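PDB 2VK9: alpha-toxin from Clostridium novyi, which belongs to the large clostridial toxins and is represented here by its catalytic domain, which is of the GT-A class. Local coordinates for residues A[267-271]-A[386-390]; A[272-276]-A[398-402]; A[365-370]-A[391-397]; A[381-385]-A[503-507]; A[404-409]-A[473-479]. One frame throughout, in Å; residues are numbered along the deposited sequence.

Contact 1: residues A[267-271]-A[386-390]; sequences SDILR and NAFII
Asp268 and Arg271, neighbours along one face of helix 263-278, both reach across to Asn386, where strand 382-391 turns a corner. One turn before Arg271, Ser267 gives the arginine its footing: NE of Arg271 donates to Ser267 O at 2.9 Å, in the guanidinium plane, while NH2 turns to Ser267 OG. Asp268 follows. Its OD1 accepts a weak bond from Asn386 ND2 at 2.8 Å, with carboxylate and amide planes turned 67° apart, and its OD2 is taken by Ser475. The same OD1 lies over the face of the Arg271 guanidinium, so that pair is held by charge and no N-H points at the oxygen. Arg271 itself bends at chi3 (-55°), which swings NH1 to Asn386 O at 2.8 Å; the donor stands above the carbonyl plane. Its CD and CG meanwhile rest against Ile389 CD1, the nearer, CD, at 3.6 Å. An arginine suits this place because aliphatic length and several donors are needed together. All touching residues are buried, so the arginine charge probably depends on Asp268 for compensation, while Asn386, lending an amide donor and a backbone acceptor, joins both members of the ion pair to the sheet.

Contact 2: residues A[272-276]-A[398-402]; sequences IAILK and LNNLI
Ile272 and Ile402 slide past one another in opposite directions, CG2 of Ile272 lying 3.5 Å from CG1 of Ile402. The same first torsion (chi1 -68°) holds CG1 beside the backbone N in both, yet they meet with different branches: Ile272 offers the CG2 methyl, Ile402 the CG1 methylene. On the neighbouring side Leu401 leans obliquely across Ile272, its CD2 being 4.0 Å from Ile272 CG1 and its CG close to Ile272 CD1. Ile272 suits the place because its two branches serve two partners, CG2 meeting Ile402 while CG1 and CD1 meet Leu401. These contacts join helix 263-278 to helix 396-422, two helices of the catalytic domain that run roughly antiparallel: the short segments make an angle of 146° and approach to 10.8 Å between axes. The direction brings the end of one segment beside the start of the other. There Leu398 points CD1 at Leu275 CB, 4.2 Å away, and CD2 at the backbone of Lys276, 3.9 Å from its CA. Beyond it the extended Lys276 chain passes at about a right angle over Ile402, with CD 3.6 Å from Ile402 CD1. A lysine fits this exposed position because its methylenes can cover the isoleucine while a charge is tolerated at the end of the chain. Farther along, Lys276 CE comes 3.7 Å from Asn399 ND2, without a hydrogen bond.

Contact 3: residues A[365-370]-A[391-397]; sequences ISQLEI and SNNDSLT
Thr397, in the first turn of helix 396-422, lies against Leu368 and Ile370 of the loop that leads into strand 371-376. Its CB sits 3.4 Å from Leu368 O. Both branches start there: CG2 is anti to the backbone N and OG1 beside it (chi1 -58°), which sends the hydroxyl to Leu368 O and the methyl to Ile370. OG1 donates to that carbonyl, although the modelled separation is too short to be taken literally, and also bonds to Thr487 OG1. At the other tip, CG2 lies 3.7 Å from Ile370 CG1, with the two side chains crossing at about a right angle. Threonine suits this spot by having one polar and one apolar branch. The backbone N of Thr397 also donates to Leu368 O, at 3.2 Å, from above the carbonyl plane. One residue earlier, Leu396 N gives a straighter bond to Gln367 O, 3.0 Å long and in the carbonyl plane, while Leu368 CD2 and Leu396 CD2 pack side by side. Ser395 OG donates to Glu369 O at 3.0 Å and weakly accepts from Leu398 N, which makes it the N-cap. The whole is a helix start with a serine N-cap, where loop carbonyls take up the first two N-H groups.

Contact 4: residues A[381-385]-A[503-507]; sequences KKTFS and QEIFE
Lys382 and Glu507 form a salt bridge between the sheet and the chain that follows helix 500-503, with NZ 3.1 Å from OE2. The lysine stands on strand 382-391 of the mixed central sheet, antiparallel to the outermost strand 371-376. The two extended side chains cross at about a right angle, and OE2 receives the ammonium on its syn lone pair. The strand's end is a natural place for such a pair, because the long lysine can reach the carboxylate from a partly exposed position. Arg374 on strand 371-376 makes a second, long and weak ion pair with the same OE2.

Inward from the charges, Gln503 lays its amide over one face of the Phe384 ring. The two planes are 18° apart, so this is a stack, and OE1 lies 4.0 Å above the plane, over the ring centre. The amide is held from both ends: OE1 accepts from Arg374 NH1 and NE2 donates to Leu498 O. A glutamine suits this place since its methylenes cover the ring as well, CG coming within 3.7 Å of Phe384 CE2. In Phe384, CG stands opposite the carbonyl carbon and beside the backbone N (chi1 -79°), which carries the ring out to this side chain. The far end of the ring touches both residues: Phe384 CZ rests on the glutamine and also lies 3.9 Å from Phe506 CB.

Contact 5: residues A[404-409]-A[473-479]; sequences QLENRY and FFSGPNI
Arg408 lays one face of its guanidinium over Ile479, whose CG2 also touches Arg408 CD at 3.7 Å. The chain is extended from CG to NE, so the flat group reaches past the isoleucine to the backbone beyond. There NH1 donates to Phe473 O at 2.8 Å, the acceptor near the guanidinium plane. From the other edge Gln404, one helical turn back, offers a single oxygen to two donors: OE1 lies 2.7 Å from Arg408 NE and 3.0 Å from Arg408 NH2. That side-on grip, formed because Gln404 bends at chi2 (-71°), fixes the rotation of the guanidinium. NE2 of the glutamine is itself bonded to Thr494 O and Asp486. Buried arginine suits this place, as its donors serve polar atoms around its edge while a hydrocarbon covers its face. Next along the helix, Leu405 puts CD1 3.8 Å from Ile479 CD1 and close to Ser475 CB. Tyr409 sets its CE2 4.0 Å from Phe474 CB and sends its hydroxyl to Glu256. The contact thus joins helix 396-422 to the turn that begins helix 477-488, with helix 247-259 meeting Leu405 and Tyr409, and helix 263-278 touching the same two side chains through Ile272 and Ile269.

How the contacts relate
From the N terminus, helix 263-278 opens contacts 1 and 2 in turn, and 365-370 then opens contact 3. Strand 382-391 opens contact 4 and, at 386-390, closes contact 1. Contact 3 closes at 391-397, nested within the loop that contact 2 closes at 398-402, while both cross contact 1. Contact 5 begins only after these three are closed, at 404-409, and ends at 473-479. It is nested inside contact 4. Contact 4 closes last, at 503-507, and crosses contacts 1, 2 and 3. Together they bind the central sheet to the later chain, and contacts 1, 2 and 5 touch one another through helices 263-278 and 396-422 and the start of 477-488.

Contact 1: residues A[267-271]-A[386-390]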
# COMPACT_ATOMS: atom_id res chain seq x y z
N SER A 267 2.62 -6.39 5.98
CA SER A 267 3.33 -5.14 6.19
C SER A 267 2.48 -3.95 5.77
O SER A 267 2.75 -2.82 6.16
CB SER A 267 4.66 -5.18 5.43
OG SER A 267 5.31 -3.93 5.45
N ASP A 268 1.46 -4.20 4.95
CA ASP A 268 0.51 -3.16 4.57
C ASP A 268 -0.40 -2.87 5.74
O ASP A 268 -0.74 -1.73 6.01
CB ASP A 268 -0.33 -3.62 3.40
CG ASP A 268 0.36 -3.41 2.05
OD1 ASP A 268 1.45 -2.76 2.01
OD2 ASP A 268 -0.21 -3.89 1.03
N ILE A 269 -0.80 -3.93 6.43
CA ILE A 269 -1.61 -3.78 7.62
C ILE A 269 -0.82 -3.07 8.73
O ILE A 269 -1.25 -2.05 9.26
CB ILE A 269 -2.19 -5.15 8.07
CG1 ILE A 269 -3.00 -5.75 6.92
CG2 ILE A 269 -3.03 -5.03 9.34
CD1 ILE A 269 -3.34 -7.17 7.10
N LEU A 270 0.37 -3.59 9.02
CA LEU A 270 1.19 -3.09 10.11
C LEU A 270 1.48 -1.60 9.95
O LEU A 270 1.38 -0.83 10.91
CB LEU A 270 2.46 -3.93 10.24
CG LEU A 270 3.39 -3.73 11.43
CD1 LEU A 270 2.63 -3.82 12.74
CD2 LEU A 270 4.50 -4.76 11.40
N ARG A 271 1.81 -1.21 8.72
CA ARG A 271 1.98 0.18 8.30
C ARG A 271 0.94 1.12 8.90
O ARG A 271 1.24 2.18 9.46
CB ARG A 271 1.76 0.18 6.80
CG ARG A 271 2.41 1.24 6.00
CD ARG A 271 2.37 0.80 4.55
NE ARG A 271 2.99 -0.51 4.43
CZ ARG A 271 3.74 -0.91 3.42
NH1 ARG A 271 3.99 -0.10 2.39
NH2 ARG A 271 4.25 -2.14 3.45
N ASN A 386 1.74 3.10 -1.59
CA ASN A 386 1.76 3.11 -0.13
C ASN A 386 3.17 2.89 0.45
O ASN A 386 3.32 2.46 1.59
CB ASN A 386 0.74 2.11 0.43
CG ASN A 386 1.11 0.67 0.17
OD1 ASN A 386 1.77 0.35 -0.82
ND2 ASN A 386 0.67 -0.23 1.06
N ALA A 387 4.18 3.20 -0.36
CA ALA A 387 5.58 3.07 0.03
C ALA A 387 6.09 4.23 0.87
O ALA A 387 7.11 4.10 1.55
CB ALA A 387 6.43 2.90 -1.20
N PHE A 388 5.40 5.36 0.81
CA PHE A 388 5.75 6.56 1.56
C PHE A 388 4.47 7.27 1.97
O PHE A 388 3.71 7.74 1.11
CB PHE A 388 6.62 7.47 0.70
CG PHE A 388 7.27 8.61 1.45
CD1 PHE A 388 8.49 8.43 2.09
CD2 PHE A 388 6.69 9.86 1.47
CE1 PHE A 388 9.10 9.48 2.77
CE2 PHE A 388 7.30 10.91 2.14
CZ PHE A 388 8.50 10.72 2.79
N ILE A 389 4.21 7.31 3.28
CA ILE A 389 2.98 7.85 3.83
C ILE A 389 3.30 8.83 4.95
O ILE A 389 4.09 8.52 5.84
CB ILE A 389 2.12 6.74 4.45
CG1 ILE A 389 1.97 5.54 3.51
CG2 ILE A 389 0.75 7.28 4.87
CD1 ILE A 389 1.42 4.30 4.22
N ILE A 390 2.70 10.01 4.90
CA ILE A 390 2.85 10.96 6.00
C ILE A 390 1.49 11.26 6.57
O ILE A 390 0.59 11.64 5.83
CB ILE A 390 3.49 12.27 5.54
CG1 ILE A 390 4.88 12.02 4.94
CG2 ILE A 390 3.60 13.23 6.72
CD1 ILE A 390 5.39 13.18 4.13

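Contact 2: residues A[272-276]-A[398-402]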
# COMPACT_ATOMS: atom_id res chain seq x y z
N ILE A 272 -0.32 0.71 8.75
CA ILE A 272 -1.46 1.51 9.11
C ILE A 272 -1.54 1.63 10.63
O ILE A 272 -1.72 2.73 11.16
CB ILE A 272 -2.74 0.92 8.50
CG1 ILE A 272 -2.69 1.07 6.98
CG2 ILE A 272 -3.97 1.61 9.05
CD1 ILE A 272 -3.81 0.36 6.24
N ALA A 273 -1.38 0.51 11.32
CA ALA A 273 -1.37 0.50 12.77
C ALA A 273 -0.22 1.37 13.32
O ALA A 273 -0.43 2.10 14.29
CB ALA A 273 -1.29 -0.94 13.29
N ILE A 274 0.96 1.31 12.71
CA ILE A 274 2.09 2.12 13.15
C ILE A 274 1.70 3.60 13.11
O ILE A 274 1.83 4.33 14.10
CB ILE A 274 3.37 1.92 12.31
CG1 ILE A 274 3.88 0.48 12.38
CG2 ILE A 274 4.46 2.90 12.73
CD1 ILE A 274 4.50 0.10 13.69
N LEU A 275 1.22 4.05 11.95
CA LEU A 275 0.80 5.44 11.81
C LEU A 275 -0.30 5.84 12.78
O LEU A 275 -0.28 6.96 13.28
CB LEU A 275 0.38 5.75 10.38
CG LEU A 275 1.48 5.65 9.33
CD1 LEU A 275 0.86 5.61 7.94
CD2 LEU A 275 2.45 6.81 9.46
N LYS A 276 -1.24 4.94 13.08
CA LYS A 276 -2.27 5.30 14.05
C LYS A 276 -1.74 5.36 15.48
O LYS A 276 -2.33 6.01 16.34
CB LYS A 276 -3.50 4.42 13.97
CG LYS A 276 -4.75 5.19 14.38
CD LYS A 276 -5.78 4.31 14.99
CE LYS A 276 -7.12 5.06 15.16
NZ LYS A 276 -8.34 4.13 15.11
N LEU A 398 -6.76 9.16 7.53
CA LEU A 398 -6.23 7.96 8.16
C LEU A 398 -7.36 7.11 8.74
O LEU A 398 -7.36 5.89 8.59
CB LEU A 398 -5.21 8.30 9.24
CG LEU A 398 -4.42 7.12 9.83
CD1 LEU A 398 -3.38 6.62 8.85
CD2 LEU A 398 -3.75 7.50 11.14
N ASN A 399 -8.32 7.76 9.40
CA ASN A 399 -9.49 7.03 9.89
C ASN A 399 -10.28 6.41 8.75
O ASN A 399 -10.80 5.30 8.91
CB ASN A 399 -10.37 7.89 10.78
CG ASN A 399 -9.79 8.07 12.19
OD1 ASN A 399 -9.81 9.17 12.75
ND2 ASN A 399 -9.26 6.98 12.77
N ASN A 400 -10.34 7.10 7.62
CA ASN A 400 -10.97 6.56 6.43
C ASN A 400 -10.20 5.39 5.85
O ASN A 400 -10.80 4.44 5.33
CB ASN A 400 -11.12 7.63 5.36
CG ASN A 400 -12.19 8.64 5.69
OD1 ASN A 400 -13.11 8.39 6.49
ND2 ASN A 400 -12.07 9.82 5.07
N LEU A 401 -8.87 5.46 5.92
CA LEU A 401 -8.00 4.36 5.53
C LEU A 401 -8.23 3.10 6.36
O LEU A 401 -8.34 2.02 5.80
CB LEU A 401 -6.54 4.79 5.61
CG LEU A 401 -5.48 3.85 5.02
CD1 LEU A 401 -5.69 3.67 3.53
CD2 LEU A 401 -4.10 4.42 5.31
N ILE A 402 -8.30 3.25 7.68
CA ILE A 402 -8.52 2.11 8.58
C ILE A 402 -9.90 1.53 8.35
O ILE A 402 -10.09 0.32 8.39
CB ILE A 402 -8.38 2.50 10.08
CG1 ILE A 402 -6.93 2.87 10.42
CG2 ILE A 402 -8.86 1.37 10.99
CD1 ILE A 402 -6.79 3.85 11.56

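Contact 3: residues A[365-370]-A[391-397]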
# COMPACT_ATOMS: atom_id res chain seq x y z
N ILE A 365 1.22 19.60 7.31
CA ILE A 365 0.19 18.64 6.94
C ILE A 365 -1.15 18.98 7.59
O ILE A 365 -1.22 19.25 8.79
CB ILE A 365 0.60 17.18 7.24
CG1 ILE A 365 -0.47 16.22 6.73
CG2 ILE A 365 0.81 16.97 8.72
CD1 ILE A 365 0.03 14.81 6.49
N SER A 366 -2.20 18.96 6.78
CA SER A 366 -3.54 19.22 7.28
C SER A 366 -4.05 17.99 8.04
O SER A 366 -3.78 16.86 7.64
CB SER A 366 -4.48 19.54 6.11
OG SER A 366 -5.78 19.83 6.58
N GLN A 367 -4.79 18.22 9.12
CA GLN A 367 -5.39 17.12 9.89
C GLN A 367 -6.45 16.33 9.10
O GLN A 367 -6.95 15.31 9.57
CB GLN A 367 -5.97 17.62 11.21
CG GLN A 367 -7.20 18.48 11.05
CD GLN A 367 -7.94 18.69 12.37
OE1 GLN A 367 -8.04 17.78 13.22
NE2 GLN A 367 -8.48 19.91 12.54
N LEU A 368 -6.79 16.82 7.91
CA LEU A 368 -7.79 16.19 7.06
C LEU A 368 -7.15 15.20 6.08
O LEU A 368 -7.82 14.26 5.64
CB LEU A 368 -8.55 17.25 6.27
CG LEU A 368 -9.45 18.26 7.01
CD1 LEU A 368 -9.88 19.36 6.05
CD2 LEU A 368 -10.67 17.60 7.65
N GLU A 369 -5.88 15.40 5.76
CA GLU A 369 -5.19 14.66 4.69
C GLU A 369 -4.18 13.63 5.21
O GLU A 369 -3.84 13.61 6.39
CB GLU A 369 -4.51 15.65 3.71
CG GLU A 369 -3.30 16.43 4.30
CD GLU A 369 -2.74 17.57 3.40
OE1 GLU A 369 -3.04 17.63 2.17
OE2 GLU A 369 -1.96 18.42 3.93
N ILE A 370 -3.74 12.75 4.32
CA ILE A 370 -2.49 12.02 4.49
C ILE A 370 -1.71 12.39 3.25
O ILE A 370 -2.30 12.82 2.26
CB ILE A 370 -2.65 10.47 4.57
CG1 ILE A 370 -3.30 9.92 3.29
CG2 ILE A 370 -3.46 10.06 5.81
CD1 ILE A 370 -3.49 8.43 3.32
N SER A 391 1.33 11.07 7.87
CA SER A 391 0.07 11.36 8.55
C SER A 391 0.29 11.47 10.04
O SER A 391 1.06 10.70 10.59
CB SER A 391 -0.92 10.22 8.30
OG SER A 391 -2.04 10.32 9.17
N ASN A 392 -0.39 12.42 10.68
CA ASN A 392 -0.55 12.40 12.14
C ASN A 392 -1.63 11.41 12.55
O ASN A 392 -2.48 11.07 11.72
CB ASN A 392 -0.82 13.80 12.67
CG ASN A 392 0.43 14.65 12.70
OD1 ASN A 392 1.51 14.13 12.98
ND2 ASN A 392 0.31 15.93 12.39
N ASN A 393 -1.60 10.90 13.78
CA ASN A 393 -2.54 9.81 14.10
C ASN A 393 -4.01 10.23 14.18
O ASN A 393 -4.90 9.38 14.09
CB ASN A 393 -2.11 8.96 15.30
CG ASN A 393 -1.93 9.75 16.57
OD1 ASN A 393 -2.81 10.48 17.01
ND2 ASN A 393 -0.80 9.57 17.20
N ASP A 394 -4.25 11.52 14.35
CA ASP A 394 -5.59 12.04 14.52
C ASP A 394 -6.16 12.54 13.20
O ASP A 394 -7.09 13.35 13.18
CB ASP A 394 -5.61 13.14 15.59
CG ASP A 394 -4.85 14.41 15.18
OD1 ASP A 394 -4.07 14.38 14.20
OD2 ASP A 394 -5.04 15.44 15.87
N SER A 395 -5.61 12.03 12.10
CA SER A 395 -6.02 12.42 10.75
C SER A 395 -7.32 11.77 10.29
O SER A 395 -7.57 10.59 10.51
CB SER A 395 -4.91 12.09 9.75
OG SER A 395 -5.41 12.11 8.43
N LEU A 396 -8.14 12.57 9.62
CA LEU A 396 -9.41 12.13 9.06
C LEU A 396 -9.24 11.09 7.95
O LEU A 396 -9.90 10.05 7.97
CB LEU A 396 -10.22 13.33 8.56
CG LEU A 396 -11.57 13.03 7.89
CD1 LEU A 396 -12.65 12.67 8.92
CD2 LEU A 396 -12.00 14.20 7.03
N THR A 397 -8.37 11.38 6.98
CA THR A 397 -8.09 10.42 5.90
C THR A 397 -7.53 9.09 6.44
O THR A 397 -7.81 8.03 5.89
CB THR A 397 -7.16 11.00 4.82
OG1 THR A 397 -7.75 12.18 4.27
CG2 THR A 397 -6.95 10.02 3.70

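Contact 4: residues A[381-385]-A[503-507]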
# COMPACT_ATOMS: atom_id res chain seq x y z
N LYS A 381 1.62 7.71 -16.57
CA LYS A 381 0.78 8.42 -15.60
C LYS A 381 1.13 8.00 -14.17
O LYS A 381 1.44 6.83 -13.91
CB LYS A 381 -0.71 8.17 -15.87
CG LYS A 381 -1.10 6.68 -15.93
CD LYS A 381 -2.54 6.43 -15.50
CE LYS A 381 -2.66 6.30 -13.98
NZ LYS A 381 -4.05 5.98 -13.51
N LYS A 382 1.05 8.97 -13.24
CA LYS A 382 1.35 8.73 -11.83
C LYS A 382 0.21 8.00 -11.11
O LYS A 382 -0.95 8.11 -11.50
CB LYS A 382 1.65 10.05 -11.12
CG LYS A 382 2.95 10.73 -11.51
CD LYS A 382 3.04 12.08 -10.83
CE LYS A 382 4.45 12.63 -10.82
NZ LYS A 382 4.57 13.78 -9.87
N THR A 383 0.56 7.27 -10.06
CA THR A 383 -0.42 6.57 -9.25
C THR A 383 0.03 6.52 -7.79
O THR A 383 1.23 6.41 -7.52
CB THR A 383 -0.69 5.13 -9.79
OG1 THR A 383 -1.79 4.53 -9.09
CG2 THR A 383 0.56 4.22 -9.66
N PHE A 384 -0.92 6.61 -6.86
CA PHE A 384 -0.63 6.44 -5.43
C PHE A 384 0.14 5.16 -5.17
O PHE A 384 -0.17 4.11 -5.74
CB PHE A 384 -1.91 6.39 -4.59
CG PHE A 384 -2.53 7.73 -4.32
CD1 PHE A 384 -1.76 8.84 -4.00
CD2 PHE A 384 -3.92 7.87 -4.33
CE1 PHE A 384 -2.36 10.07 -3.74
CE2 PHE A 384 -4.52 9.10 -4.05
CZ PHE A 384 -3.74 10.20 -3.76
N SER A 385 1.16 5.27 -4.33
CA SER A 385 1.88 4.13 -3.79
C SER A 385 1.83 4.23 -2.28
O SER A 385 1.86 5.34 -1.74
CB SER A 385 3.34 4.17 -4.25
OG SER A 385 4.04 3.05 -3.76
N GLN A 503 -5.90 13.67 -7.07
CA GLN A 503 -4.92 12.95 -6.28
C GLN A 503 -3.75 13.84 -5.93
O GLN A 503 -3.11 13.65 -4.91
CB GLN A 503 -4.38 11.76 -7.05
CG GLN A 503 -5.38 10.67 -7.27
CD GLN A 503 -4.80 9.49 -8.00
OE1 GLN A 503 -3.58 9.34 -8.12
NE2 GLN A 503 -5.67 8.62 -8.49
N GLU A 504 -3.48 14.82 -6.79
CA GLU A 504 -2.35 15.71 -6.60
C GLU A 504 -2.40 16.38 -5.22
O GLU A 504 -1.36 16.65 -4.62
CB GLU A 504 -2.27 16.74 -7.73
CG GLU A 504 -0.88 17.35 -7.94
CD GLU A 504 -0.78 18.23 -9.20
OE1 GLU A 504 -1.65 18.11 -10.10
OE2 GLU A 504 0.19 19.04 -9.29
N ILE A 505 -3.61 16.62 -4.72
CA ILE A 505 -3.85 17.20 -3.40
C ILE A 505 -3.16 16.40 -2.30
O ILE A 505 -2.54 16.96 -1.40
CB ILE A 505 -5.36 17.26 -3.09
CG1 ILE A 505 -6.08 18.19 -4.06
CG2 ILE A 505 -5.61 17.70 -1.64
CD1 ILE A 505 -7.59 17.95 -4.10
N PHE A 506 -3.29 15.08 -2.36
CA PHE A 506 -2.77 14.22 -1.30
C PHE A 506 -1.39 13.70 -1.62
O PHE A 506 -0.95 12.74 -1.01
CB PHE A 506 -3.72 13.05 -1.09
CG PHE A 506 -5.07 13.44 -0.62
CD1 PHE A 506 -6.06 13.77 -1.54
CD2 PHE A 506 -5.36 13.49 0.73
CE1 PHE A 506 -7.33 14.14 -1.11
CE2 PHE A 506 -6.62 13.84 1.17
CZ PHE A 506 -7.61 14.17 0.25
N GLU A 507 -0.71 14.34 -2.56
CA GLU A 507 0.60 13.87 -2.98
C GLU A 507 1.70 14.39 -2.07
O GLU A 507 1.75 15.58 -1.76
CB GLU A 507 0.87 14.29 -4.43
CG GLU A 507 2.08 13.60 -5.07
CD GLU A 507 2.29 13.97 -6.54
OE1 GLU A 507 1.67 14.96 -7.01
OE2 GLU A 507 3.08 13.28 -7.22

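Contact 5: residues A[404-409]-A[473-479]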
# COMPACT_ATOMS: atom_id res chain seq x y z
N GLN A 404 -11.61 1.80 5.38
CA GLN A 404 -11.48 1.08 4.11
C GLN A 404 -10.96 -0.34 4.31
O GLN A 404 -11.57 -1.30 3.85
CB GLN A 404 -10.55 1.81 3.15
CG GLN A 404 -11.17 2.98 2.41
CD GLN A 404 -12.19 2.57 1.34
OE1 GLN A 404 -12.29 1.41 0.94
NE2 GLN A 404 -12.96 3.56 0.87
N LEU A 405 -9.82 -0.46 5.00
CA LEU A 405 -9.19 -1.75 5.22
C LEU A 405 -10.12 -2.71 5.95
O LEU A 405 -10.26 -3.87 5.54
CB LEU A 405 -7.85 -1.59 5.97
CG LEU A 405 -6.99 -2.86 6.16
CD1 LEU A 405 -6.17 -3.16 4.95
CD2 LEU A 405 -6.06 -2.71 7.34
N GLU A 406 -10.75 -2.23 7.03
CA GLU A 406 -11.66 -3.04 7.84
C GLU A 406 -12.86 -3.48 7.03
O GLU A 406 -13.30 -4.63 7.11
CB GLU A 406 -12.14 -2.27 9.05
CG GLU A 406 -11.23 -2.33 10.25
CD GLU A 406 -11.62 -1.32 11.33
OE1 GLU A 406 -12.64 -0.62 11.15
OE2 GLU A 406 -10.90 -1.22 12.36
N ASN A 407 -13.39 -2.55 6.24
CA ASN A 407 -14.53 -2.82 5.37
C ASN A 407 -14.24 -3.89 4.32
O ASN A 407 -15.02 -4.83 4.16
CB ASN A 407 -14.99 -1.53 4.69
CG ASN A 407 -16.21 -1.73 3.83
OD1 ASN A 407 -17.29 -2.02 4.32
ND2 ASN A 407 -16.04 -1.56 2.52
N ARG A 408 -13.12 -3.75 3.62
CA ARG A 408 -12.75 -4.69 2.58
C ARG A 408 -12.42 -6.07 3.11
O ARG A 408 -12.71 -7.07 2.45
CB ARG A 408 -11.58 -4.14 1.77
CG ARG A 408 -12.00 -3.03 0.88
CD ARG A 408 -10.86 -2.14 0.54
NE ARG A 408 -11.35 -0.94 -0.11
CZ ARG A 408 -11.24 -0.68 -1.41
NH1 ARG A 408 -10.63 -1.55 -2.22
NH2 ARG A 408 -11.73 0.45 -1.89
N TYR A 409 -11.82 -6.13 4.29
CA TYR A 409 -11.46 -7.40 4.89
C TYR A 409 -12.68 -8.13 5.44
O TYR A 409 -12.79 -9.34 5.28
CB TYR A 409 -10.37 -7.24 5.96
CG TYR A 409 -8.98 -7.52 5.42
CD1 TYR A 409 -8.47 -8.82 5.39
CD2 TYR A 409 -8.19 -6.49 4.89
CE1 TYR A 409 -7.20 -9.09 4.87
CE2 TYR A 409 -6.93 -6.75 4.37
CZ TYR A 409 -6.44 -8.05 4.37
OH TYR A 409 -5.20 -8.31 3.86
N PHE A 473 -6.04 -4.60 -3.90
CA PHE A 473 -7.46 -4.31 -3.65
C PHE A 473 -7.85 -4.34 -2.17
O PHE A 473 -8.86 -3.74 -1.79
CB PHE A 473 -8.35 -5.30 -4.40
CG PHE A 473 -8.35 -5.13 -5.90
CD1 PHE A 473 -7.29 -5.61 -6.67
CD2 PHE A 473 -9.42 -4.51 -6.54
CE1 PHE A 473 -7.29 -5.46 -8.07
CE2 PHE A 473 -9.43 -4.36 -7.92
CZ PHE A 473 -8.36 -4.83 -8.69
N PHE A 474 -7.07 -5.04 -1.36
CA PHE A 474 -7.44 -5.25 0.04
C PHE A 474 -6.60 -4.48 1.04
O PHE A 474 -7.13 -3.99 2.04
CB PHE A 474 -7.46 -6.74 0.38
CG PHE A 474 -8.37 -7.55 -0.50
CD1 PHE A 474 -7.88 -8.15 -1.65
CD2 PHE A 474 -9.71 -7.68 -0.20
CE1 PHE A 474 -8.72 -8.88 -2.48
CE2 PHE A 474 -10.56 -8.40 -1.02
CZ PHE A 474 -10.07 -9.00 -2.16
N SER A 475 -5.30 -4.35 0.79
CA SER A 475 -4.41 -3.64 1.72
C SER A 475 -3.49 -2.62 1.05
O SER A 475 -2.91 -1.76 1.72
CB SER A 475 -3.60 -4.64 2.55
OG SER A 475 -2.75 -5.42 1.72
N GLY A 476 -3.37 -2.73 -0.27
CA GLY A 476 -2.43 -1.91 -1.02
C GLY A 476 -3.03 -0.63 -1.57
O GLY A 476 -4.09 -0.19 -1.13
N PRO A 477 -2.34 -0.04 -2.57
CA PRO A 477 -2.62 1.29 -3.13
C PRO A 477 -4.09 1.62 -3.41
O PRO A 477 -4.49 2.77 -3.22
CB PRO A 477 -1.81 1.30 -4.42
CG PRO A 477 -0.66 0.42 -4.12
CD PRO A 477 -1.19 -0.67 -3.22
N ASN A 478 -4.88 0.65 -3.85
CA ASN A 478 -6.28 0.93 -4.20
C ASN A 478 -7.11 1.40 -3.02
O ASN A 478 -8.01 2.22 -3.17
CB ASN A 478 -6.95 -0.27 -4.88
CG ASN A 478 -6.47 -0.49 -6.33
OD1 ASN A 478 -5.66 0.28 -6.88
ND2 ASN A 478 -6.98 -1.56 -6.96
N ILE A 479 -6.80 0.89 -1.83
CA ILE A 479 -7.53 1.28 -0.63
C ILE A 479 -7.14 2.70 -0.18
O ILE A 479 -7.87 3.36 0.56
CB ILE A 479 -7.35 0.25 0.52
CG1 ILE A 479 -6.06 0.51 1.31
CG2 ILE A 479 -7.35 -1.17 -0.04
CD1 ILE A 479 -5.98 -0.18 2.66